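Local coordinates for zinc-binding protein TroA (Treponema pallidum, PDB 1K0F) that binds zinc with high affinity and specificity in the periplasm and delivers it to the membrane permease of an ABC transporter for import, at residues A[161-169]-A[179-190]; A[242-250]-A[263-274]. All blocks are in the same frame, centred on the assembly; numbering follows the deposited sequence.

TroA illustrates how a solute-binding protein can build a metal site on the ends of its strands. Contact 1 (161-169 with 179-190) joins two neighbouring parallel strands, mostly through main-chain bonds; contact 2 (242-250 with 263-274) lays a helix along a third strand and relies on side chains, with an asparagine and a histidine bonding to the backbone opposite. Both are partly buried, and they meet in the core, where Leu164 and Thr166 of contact 1 touch Ile271 and Leu245 of contact 2. They share no element, yet each ends in a loop at the zinc site: contact 1 supplies His168 and contact 2 supplies Asp248.

Contact 1: residues A[161-169]-A[179-190]; sequences RRVLVTAHD and GFEVKGLQGVST
His168 CB packs against Gln186 CB at 3.3 Å, just past the corners that both chains turn. With chi1 at 84°, CG stands between the backbone N and the carbonyl carbon, and the ring runs out beside Gly187 and Val188. CD2 comes 3.6 Å from Gly187 O, which lies at the ring edge; ND1, on the other side of CG, is hydrogen-bonded to Glu217, and NE2, at the tip, makes a weak bond to Asp248. The ring also meets those of His37 and His102, which complete the zinc site, empty in this metal-free form. Before the corners, strands 163-166 and 181-184 are the parallel pair of a beta-alpha-beta crossover made through helix 172-178. Their ladder includes Thr166 N to Lys183 O at 2.7 Å and Leu185 N to Thr166 O at 2.8 Å. On one face Val163 lies alongside Glu181, CG2 being 3.4 Å from Glu181 CB, while the carboxylate bridges to Lys183 and Arg209. On the other, Leu164 CD2 touches Val182 CG1 at 3.8 Å. At the start of the pair Arg162 CG sits off-centre over the Phe180 ring, 4.1 Å from its centroid, in a CH-pi contact; Phe174 stacks on the same phenylalanine.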
loop_
_atom_site.group_PDB
_atom_site.type_symbol
_atom_site.label_atom_id
_atom_site.label_comp_id
_atom_site.label_asym_id
_atom_site.label_seq_id
_atom_site.Cartn_x
_atom_site.Cartn_y
_atom_site.Cartn_z
ATOM N N ARG A 161 15.904 -9.187 14.464
ATOM C CA ARG A 161 15.621 -9.669 13.113
ATOM C C ARG A 161 14.546 -8.841 12.396
ATOM O O ARG A 161 14.362 -8.964 11.183
ATOM C CB ARG A 161 15.178 -11.136 13.172
ATOM C CG ARG A 161 16.203 -12.083 13.800
ATOM C CD ARG A 161 16.235 -13.446 13.095
ATOM N NE ARG A 161 17.545 -14.094 13.183
ATOM C CZ ARG A 161 18.313 -14.382 12.137
ATOM N NH1 ARG A 161 17.902 -14.078 10.915
ATOM N NH2 ARG A 161 19.493 -14.968 12.312
ATOM N N ARG A 162 13.849 -7.992 13.146
ATOM C CA ARG A 162 12.788 -7.169 12.584
ATOM C C ARG A 162 13.279 -5.974 11.769
ATOM O O ARG A 162 12.532 -5.033 11.536
ATOM C CB ARG A 162 11.873 -6.681 13.702
ATOM C CG ARG A 162 10.984 -7.757 14.307
ATOM C CD ARG A 162 10.133 -7.157 15.426
ATOM N NE ARG A 162 9.759 -8.123 16.457
ATOM C CZ ARG A 162 9.650 -7.838 17.754
ATOM N NH1 ARG A 162 9.888 -6.607 18.197
ATOM N NH2 ARG A 162 9.292 -8.788 18.610
ATOM N N VAL A 163 14.530 -6.005 11.341
ATOM C CA VAL A 163 15.072 -4.912 10.539
ATOM C C VAL A 163 14.759 -5.217 9.081
ATOM O O VAL A 163 15.360 -6.115 8.494
ATOM C CB VAL A 163 16.605 -4.798 10.685
ATOM C CG1 VAL A 163 17.130 -3.703 9.782
ATOM C CG2 VAL A 163 16.976 -4.523 12.132
ATOM N N LEU A 164 13.811 -4.494 8.495
ATOM C CA LEU A 164 13.460 -4.741 7.099
ATOM C C LEU A 164 13.918 -3.651 6.137
ATOM O O LEU A 164 13.650 -2.466 6.330
ATOM C CB LEU A 164 11.945 -4.946 6.961
ATOM C CG LEU A 164 11.289 -4.727 5.591
ATOM C CD1 LEU A 164 11.357 -5.994 4.743
ATOM C CD2 LEU A 164 9.843 -4.316 5.813
ATOM N N VAL A 165 14.622 -4.070 5.097
ATOM C CA VAL A 165 15.097 -3.146 4.084
ATOM C C VAL A 165 14.379 -3.568 2.808
ATOM O O VAL A 165 14.419 -4.734 2.414
ATOM C CB VAL A 165 16.631 -3.238 3.904
ATOM C CG1 VAL A 165 17.071 -2.348 2.755
ATOM C CG2 VAL A 165 17.333 -2.814 5.187
ATOM N N THR A 166 13.709 -2.616 2.172
ATOM C CA THR A 166 12.953 -2.901 0.964
ATOM C C THR A 166 13.227 -1.919 -0.168
ATOM O O THR A 166 13.990 -0.969 -0.009
ATOM C CB THR A 166 11.459 -2.863 1.268
ATOM O OG1 THR A 166 11.197 -1.770 2.155
ATOM C CG2 THR A 166 11.013 -4.166 1.926
ATOM N N ALA A 167 12.580 -2.161 -1.306
ATOM C CA ALA A 167 12.711 -1.325 -2.500
ATOM C C ALA A 167 12.596 0.185 -2.221
ATOM O O ALA A 167 13.478 0.954 -2.613
ATOM C CB ALA A 167 11.670 -1.746 -3.532
ATOM N N HIS A 168 11.506 0.607 -1.571
ATOM C CA HIS A 168 11.305 2.020 -1.232
ATOM C C HIS A 168 10.637 2.231 0.139
ATOM O O HIS A 168 10.034 1.310 0.682
ATOM C CB HIS A 168 10.542 2.753 -2.368
ATOM C CG HIS A 168 9.049 2.620 -2.321
ATOM N ND1 HIS A 168 8.405 1.404 -2.382
ATOM C CD2 HIS A 168 8.073 3.559 -2.301
ATOM C CE1 HIS A 168 7.096 1.598 -2.402
ATOM N NE2 HIS A 168 6.870 2.895 -2.357
ATOM N N ASP A 169 10.770 3.438 0.694
ATOM C CA ASP A 169 10.226 3.807 2.013
ATOM C C ASP A 169 8.709 3.742 2.075
ATOM O O ASP A 169 8.040 4.767 2.230
ATOM C CB ASP A 169 10.678 5.229 2.380
ATOM C CG ASP A 169 11.286 5.318 3.777
ATOM O OD1 ASP A 169 11.360 4.271 4.465
ATOM O OD2 ASP A 169 11.686 6.441 4.177
ATOM N N GLY A 179 6.444 -2.955 14.810
ATOM C CA GLY A 179 7.848 -2.949 15.206
ATOM C C GLY A 179 8.848 -3.593 14.261
ATOM O O GLY A 179 9.185 -4.770 14.393
ATOM N N PHE A 180 9.333 -2.810 13.306
ATOM C CA PHE A 180 10.303 -3.296 12.338
ATOM C C PHE A 180 11.244 -2.147 11.990
ATOM O O PHE A 180 10.809 -1.017 11.728
ATOM C CB PHE A 180 9.604 -3.780 11.060
ATOM C CG PHE A 180 9.102 -5.201 11.127
ATOM C CD1 PHE A 180 7.760 -5.468 11.378
ATOM C CD2 PHE A 180 9.962 -6.270 10.903
ATOM C CE1 PHE A 180 7.282 -6.777 11.398
ATOM C CE2 PHE A 180 9.492 -7.584 10.922
ATOM C CZ PHE A 180 8.150 -7.836 11.170
ATOM N N GLU A 181 12.540 -2.423 12.022
ATOM C CA GLU A 181 13.503 -1.405 11.664
ATOM C C GLU A 181 13.455 -1.420 10.145
ATOM O O GLU A 181 14.036 -2.288 9.501
ATOM C CB GLU A 181 14.898 -1.781 12.165
ATOM C CG GLU A 181 16.004 -0.899 11.617
ATOM C CD GLU A 181 16.953 -0.423 12.691
ATOM O OE1 GLU A 181 16.547 -0.386 13.876
ATOM O OE2 GLU A 181 18.104 -0.084 12.345
ATOM N N VAL A 182 12.732 -0.477 9.567
ATOM C CA VAL A 182 12.626 -0.445 8.126
ATOM C C VAL A 182 13.553 0.557 7.464
ATOM O O VAL A 182 13.933 1.570 8.050
ATOM C CB VAL A 182 11.190 -0.158 7.697
ATOM C CG1 VAL A 182 10.299 -1.300 8.137
ATOM C CG2 VAL A 182 10.718 1.156 8.295
ATOM N N LYS A 183 13.921 0.246 6.230
ATOM C CA LYS A 183 14.792 1.087 5.437
ATOM C C LYS A 183 14.412 0.746 4.014
ATOM O O LYS A 183 14.037 -0.388 3.736
ATOM C CB LYS A 183 16.254 0.723 5.680
ATOM C CG LYS A 183 16.756 1.009 7.096
ATOM C CD LYS A 183 17.510 2.337 7.157
ATOM C CE LYS A 183 18.197 2.563 8.497
ATOM N NZ LYS A 183 18.009 1.397 9.419
ATOM N N GLY A 184 14.505 1.715 3.116
ATOM C CA GLY A 184 14.153 1.459 1.735
ATOM C C GLY A 184 15.154 2.064 0.778
ATOM O O GLY A 184 15.644 3.163 1.010
ATOM N N LEU A 185 15.462 1.341 -0.294
ATOM C CA LEU A 185 16.413 1.826 -1.285
ATOM C C LEU A 185 15.916 3.126 -1.916
ATOM O O LEU A 185 16.713 3.969 -2.320
ATOM C CB LEU A 185 16.651 0.762 -2.365
ATOM C CG LEU A 185 17.957 0.890 -3.159
ATOM C CD1 LEU A 185 19.138 0.748 -2.224
ATOM C CD2 LEU A 185 18.004 -0.161 -4.246
ATOM N N GLN A 186 14.601 3.291 -1.999
ATOM C CA GLN A 186 14.031 4.507 -2.560
ATOM C C GLN A 186 13.226 5.183 -1.456
ATOM O O GLN A 186 12.729 4.510 -0.561
ATOM C CB GLN A 186 13.141 4.174 -3.749
ATOM C CG GLN A 186 13.870 4.198 -5.076
ATOM C CD GLN A 186 12.962 4.606 -6.216
ATOM O OE1 GLN A 186 12.702 5.793 -6.423
ATOM N NE2 GLN A 186 12.475 3.624 -6.970
ATOM N N GLY A 187 13.105 6.507 -1.509
ATOM C CA GLY A 187 12.377 7.223 -0.476
ATOM C C GLY A 187 10.889 6.953 -0.491
ATOM O O GLY A 187 10.414 6.064 -1.197
ATOM N N VAL A 188 10.147 7.720 0.298
ATOM C CA VAL A 188 8.703 7.566 0.354
ATOM C C VAL A 188 8.126 7.761 -1.051
ATOM O O VAL A 188 6.965 7.450 -1.307
ATOM C CB VAL A 188 8.071 8.597 1.332
ATOM C CG1 VAL A 188 8.124 10.004 0.734
ATOM C CG2 VAL A 188 6.640 8.199 1.649
ATOM N N SER A 189 8.955 8.280 -1.954
ATOM C CA SER A 189 8.549 8.516 -3.336
ATOM C C SER A 189 9.569 7.939 -4.314
ATOM O O SER A 189 10.781 8.039 -4.101
ATOM C CB SER A 189 8.381 10.018 -3.598
ATOM O OG SER A 189 7.995 10.269 -4.940
ATOM N N THR A 190 9.057 7.332 -5.385
ATOM C CA THR A 190 9.888 6.730 -6.427
ATOM C C THR A 190 10.191 7.754 -7.507
ATOM O O THR A 190 10.759 7.424 -8.551
ATOM C CB THR A 190 9.182 5.544 -7.083
ATOM O OG1 THR A 190 7.764 5.750 -7.033
ATOM C CG2 THR A 190 9.535 4.262 -6.358
#

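Contact 2: residues A[242-250]-A[263-274]; sequences GGELFSDAM and MVTHNIDTIVAA
Asn267 and Phe246 are joined by a pair of hydrogen bonds in which one side-chain amide grips both the N-H and the C=O of a single residue. Asn267 OD1 accepts from Phe246 N at 2.9 Å, and Asn267 ND2 donates to Phe246 O, also at 2.9 Å. Both bonds are almost straight, and each donor lies on a lone pair in the plane of the carbonyl it meets, so the two together fix the rotation of the amide. From the preceding helix residue, His266 NE2 donates to Glu244 O, a bond modelled so short that its length is doubtful.

Aromatic contact follows from the same histidine. Its CG is anti to the backbone N (chi1 154°), which carries the ring out from the helix to meet Phe246. The pair is edge-to-face, centroids 4.8 Å apart and planes at 67°, with Phe246 CE2 over one face of the imidazole. Thr270 OG1 lies over the opposite face and bonds to His266 O at 3.0 Å, so this carbonyl also serves a donor besides its helical partner, Thr270 N.

The apolar contacts flank these groups. Leu245 divides its methyls, CD1 meeting Ile271 CD1 at 3.4 Å and CD2 meeting Thr270 CG2 at 3.5 Å. Beyond the strand, Met263 CG lies 3.3 Å from Phe246 CB, and Met250 crosses Met263 at about a right angle.

Strand and helix run nearly antiparallel, 159° between their directions, and on the side away from the strand Ile268 packs on the long helix 129-156. A helix packed on a strand in this way is typical of the layered alpha/beta lobes of solute-binding proteins, and the loop leaving the strand presents Asp248 to the zinc site.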
loop_
_atom_site.group_PDB
_atom_site.type_symbol
_atom_site.label_atom_id
_atom_site.label_comp_id
_atom_site.label_asym_id
_atom_site.label_seq_id
_atom_site.Cartn_x
_atom_site.Cartn_y
_atom_site.Cartn_z
ATOM N N GLY A 242 14.606 -11.837 0.151
ATOM C CA GLY A 242 13.659 -12.640 0.909
ATOM C C GLY A 242 12.245 -12.764 0.380
ATOM O O GLY A 242 11.372 -13.327 1.046
ATOM N N GLY A 243 12.002 -12.231 -0.806
ATOM C CA GLY A 243 10.682 -12.332 -1.371
ATOM C C GLY A 243 10.323 -11.008 -1.980
ATOM O O GLY A 243 10.946 -9.993 -1.687
ATOM N N GLU A 244 9.325 -11.018 -2.846
ATOM C CA GLU A 244 8.878 -9.794 -3.474
ATOM C C GLU A 244 7.754 -9.287 -2.627
ATOM O O GLU A 244 6.840 -10.030 -2.318
ATOM C CB GLU A 244 8.368 -10.064 -4.876
ATOM C CG GLU A 244 8.535 -8.886 -5.788
ATOM C CD GLU A 244 7.723 -9.028 -7.039
ATOM O OE1 GLU A 244 7.051 -10.068 -7.179
ATOM O OE2 GLU A 244 7.746 -8.108 -7.880
ATOM N N LEU A 245 7.802 -8.024 -2.248
ATOM C CA LEU A 245 6.739 -7.516 -1.420
ATOM C C LEU A 245 5.788 -6.609 -2.184
ATOM O O LEU A 245 6.117 -6.091 -3.263
ATOM C CB LEU A 245 7.333 -6.788 -0.218
ATOM C CG LEU A 245 8.292 -7.641 0.621
ATOM C CD1 LEU A 245 8.655 -6.893 1.895
ATOM C CD2 LEU A 245 7.649 -8.972 0.953
ATOM N N PHE A 246 4.591 -6.448 -1.631
ATOM C CA PHE A 246 3.587 -5.589 -2.232
ATOM C C PHE A 246 3.715 -4.265 -1.528
ATOM O O PHE A 246 3.469 -4.181 -0.332
ATOM C CB PHE A 246 2.191 -6.154 -2.002
ATOM C CG PHE A 246 1.911 -7.387 -2.792
ATOM C CD1 PHE A 246 1.824 -7.325 -4.174
ATOM C CD2 PHE A 246 1.809 -8.611 -2.163
ATOM C CE1 PHE A 246 1.650 -8.468 -4.920
ATOM C CE2 PHE A 246 1.636 -9.759 -2.895
ATOM C CZ PHE A 246 1.557 -9.694 -4.277
ATOM N N SER A 247 4.121 -3.236 -2.256
ATOM C CA SER A 247 4.265 -1.932 -1.642
ATOM C C SER A 247 3.000 -1.122 -1.855
ATOM O O SER A 247 2.145 -1.044 -0.969
ATOM C CB SER A 247 5.462 -1.191 -2.227
ATOM O OG SER A 247 5.809 -1.694 -3.501
ATOM N N ASP A 248 2.870 -0.520 -3.030
ATOM C CA ASP A 248 1.693 0.282 -3.320
ATOM C C ASP A 248 0.662 -0.500 -4.116
ATOM O O ASP A 248 -0.496 -0.096 -4.195
ATOM C CB ASP A 248 2.075 1.540 -4.111
ATOM C CG ASP A 248 3.385 2.162 -3.642
ATOM O OD1 ASP A 248 3.606 2.250 -2.416
ATOM O OD2 ASP A 248 4.190 2.571 -4.512
ATOM N N ALA A 249 1.092 -1.620 -4.697
ATOM C CA ALA A 249 0.212 -2.449 -5.521
ATOM C C ALA A 249 -0.059 -3.840 -4.965
ATOM O O ALA A 249 0.784 -4.428 -4.283
ATOM C CB ALA A 249 0.785 -2.571 -6.937
ATOM N N MET A 250 -1.240 -4.361 -5.291
ATOM C CA MET A 250 -1.662 -5.679 -4.837
ATOM C C MET A 250 -1.336 -6.751 -5.858
ATOM O O MET A 250 -0.729 -6.481 -6.898
ATOM C CB MET A 250 -3.168 -5.699 -4.596
ATOM C CG MET A 250 -3.619 -5.001 -3.345
ATOM S SD MET A 250 -5.247 -5.577 -2.879
ATOM C CE MET A 250 -6.050 -5.692 -4.477
ATOM N N MET A 263 -2.691 -9.655 0.301
ATOM C CA MET A 263 -1.516 -8.899 -0.097
ATOM C C MET A 263 -0.624 -8.670 1.109
ATOM O O MET A 263 0.596 -8.831 1.035
ATOM C CB MET A 263 -1.918 -7.543 -0.677
ATOM C CG MET A 263 -0.812 -6.487 -0.599
ATOM S SD MET A 263 -1.353 -4.920 0.118
ATOM C CE MET A 263 -0.323 -3.755 -0.823
ATOM N N VAL A 264 -1.255 -8.275 2.212
ATOM C CA VAL A 264 -0.550 -8.008 3.467
ATOM C C VAL A 264 -0.119 -9.310 4.154
ATOM O O VAL A 264 0.913 -9.359 4.839
ATOM C CB VAL A 264 -1.438 -7.194 4.433
ATOM C CG1 VAL A 264 -0.734 -7.018 5.759
ATOM C CG2 VAL A 264 -1.759 -5.848 3.819
ATOM N N THR A 265 -0.911 -10.364 3.974
ATOM C CA THR A 265 -0.572 -11.634 4.574
ATOM C C THR A 265 0.678 -12.094 3.883
ATOM O O THR A 265 1.595 -12.607 4.516
ATOM C CB THR A 265 -1.667 -12.681 4.363
ATOM O OG1 THR A 265 -2.799 -12.343 5.171
ATOM C CG2 THR A 265 -1.167 -14.045 4.778
ATOM N N HIS A 266 0.719 -11.901 2.571
ATOM C CA HIS A 266 1.881 -12.300 1.810
ATOM C C HIS A 266 3.079 -11.553 2.341
ATOM O O HIS A 266 4.156 -12.121 2.515
ATOM C CB HIS A 266 1.737 -11.950 0.336
ATOM C CG HIS A 266 3.052 -11.756 -0.355
ATOM N ND1 HIS A 266 3.692 -12.770 -1.032
ATOM C CD2 HIS A 266 3.895 -10.696 -0.377
ATOM C CE1 HIS A 266 4.870 -12.338 -1.447
ATOM N NE2 HIS A 266 5.017 -11.089 -1.056
ATOM N N ASN A 267 2.882 -10.265 2.585
ATOM C CA ASN A 267 3.962 -9.416 3.063
ATOM C C ASN A 267 4.610 -9.945 4.336
ATOM O O ASN A 267 5.765 -10.365 4.311
ATOM C CB ASN A 267 3.448 -7.982 3.254
ATOM C CG ASN A 267 3.559 -7.139 1.967
ATOM O OD1 ASN A 267 3.816 -7.662 0.875
ATOM N ND2 ASN A 267 3.362 -5.831 2.102
ATOM N N ILE A 268 3.875 -9.935 5.447
ATOM C CA ILE A 268 4.405 -10.427 6.720
ATOM C C ILE A 268 4.887 -11.868 6.620
ATOM O O ILE A 268 5.894 -12.240 7.225
ATOM C CB ILE A 268 3.344 -10.331 7.853
ATOM C CG1 ILE A 268 4.045 -10.089 9.179
ATOM C CG2 ILE A 268 2.518 -11.612 7.948
ATOM C CD1 ILE A 268 4.633 -8.722 9.280
ATOM N N ASP A 269 4.181 -12.691 5.856
ATOM C CA ASP A 269 4.605 -14.069 5.721
ATOM C C ASP A 269 6.005 -14.004 5.148
ATOM O O ASP A 269 6.980 -14.273 5.833
ATOM C CB ASP A 269 3.670 -14.825 4.770
ATOM C CG ASP A 269 2.366 -15.220 5.434
ATOM O OD1 ASP A 269 2.023 -14.614 6.463
ATOM O OD2 ASP A 269 1.682 -16.131 4.920
ATOM N N THR A 270 6.093 -13.607 3.885
ATOM C CA THR A 270 7.367 -13.503 3.184
ATOM C C THR A 270 8.496 -12.903 4.013
ATOM O O THR A 270 9.607 -13.438 4.047
ATOM C CB THR A 270 7.202 -12.662 1.912
ATOM O OG1 THR A 270 6.403 -13.390 0.972
ATOM C CG2 THR A 270 8.559 -12.341 1.293
ATOM N N ILE A 271 8.201 -11.800 4.695
ATOM C CA ILE A 271 9.208 -11.105 5.486
ATOM C C ILE A 271 9.748 -11.898 6.664
ATOM O O ILE A 271 10.923 -12.276 6.669
ATOM C CB ILE A 271 8.677 -9.748 5.984
ATOM C CG1 ILE A 271 8.495 -8.800 4.795
ATOM C CG2 ILE A 271 9.653 -9.126 6.987
ATOM C CD1 ILE A 271 7.815 -7.518 5.156
ATOM N N VAL A 272 8.908 -12.135 7.667
ATOM C CA VAL A 272 9.345 -12.901 8.830
ATOM C C VAL A 272 9.969 -14.215 8.347
ATOM O O VAL A 272 11.048 -14.604 8.799
ATOM C CB VAL A 272 8.167 -13.195 9.812
ATOM C CG1 VAL A 272 7.615 -11.897 10.361
ATOM C CG2 VAL A 272 7.074 -13.980 9.120
ATOM N N ALA A 273 9.300 -14.889 7.417
ATOM C CA ALA A 273 9.834 -16.128 6.886
ATOM C C ALA A 273 11.276 -15.847 6.484
ATOM O O ALA A 273 12.218 -16.415 7.041
ATOM C CB ALA A 273 9.034 -16.570 5.675
ATOM N N ALA A 274 11.440 -14.929 5.541
ATOM C CA ALA A 274 12.756 -14.569 5.042
ATOM C C ALA A 274 13.639 -13.889 6.078
ATOM O O ALA A 274 14.737 -13.447 5.748
ATOM C CB ALA A 274 12.612 -13.669 3.824
#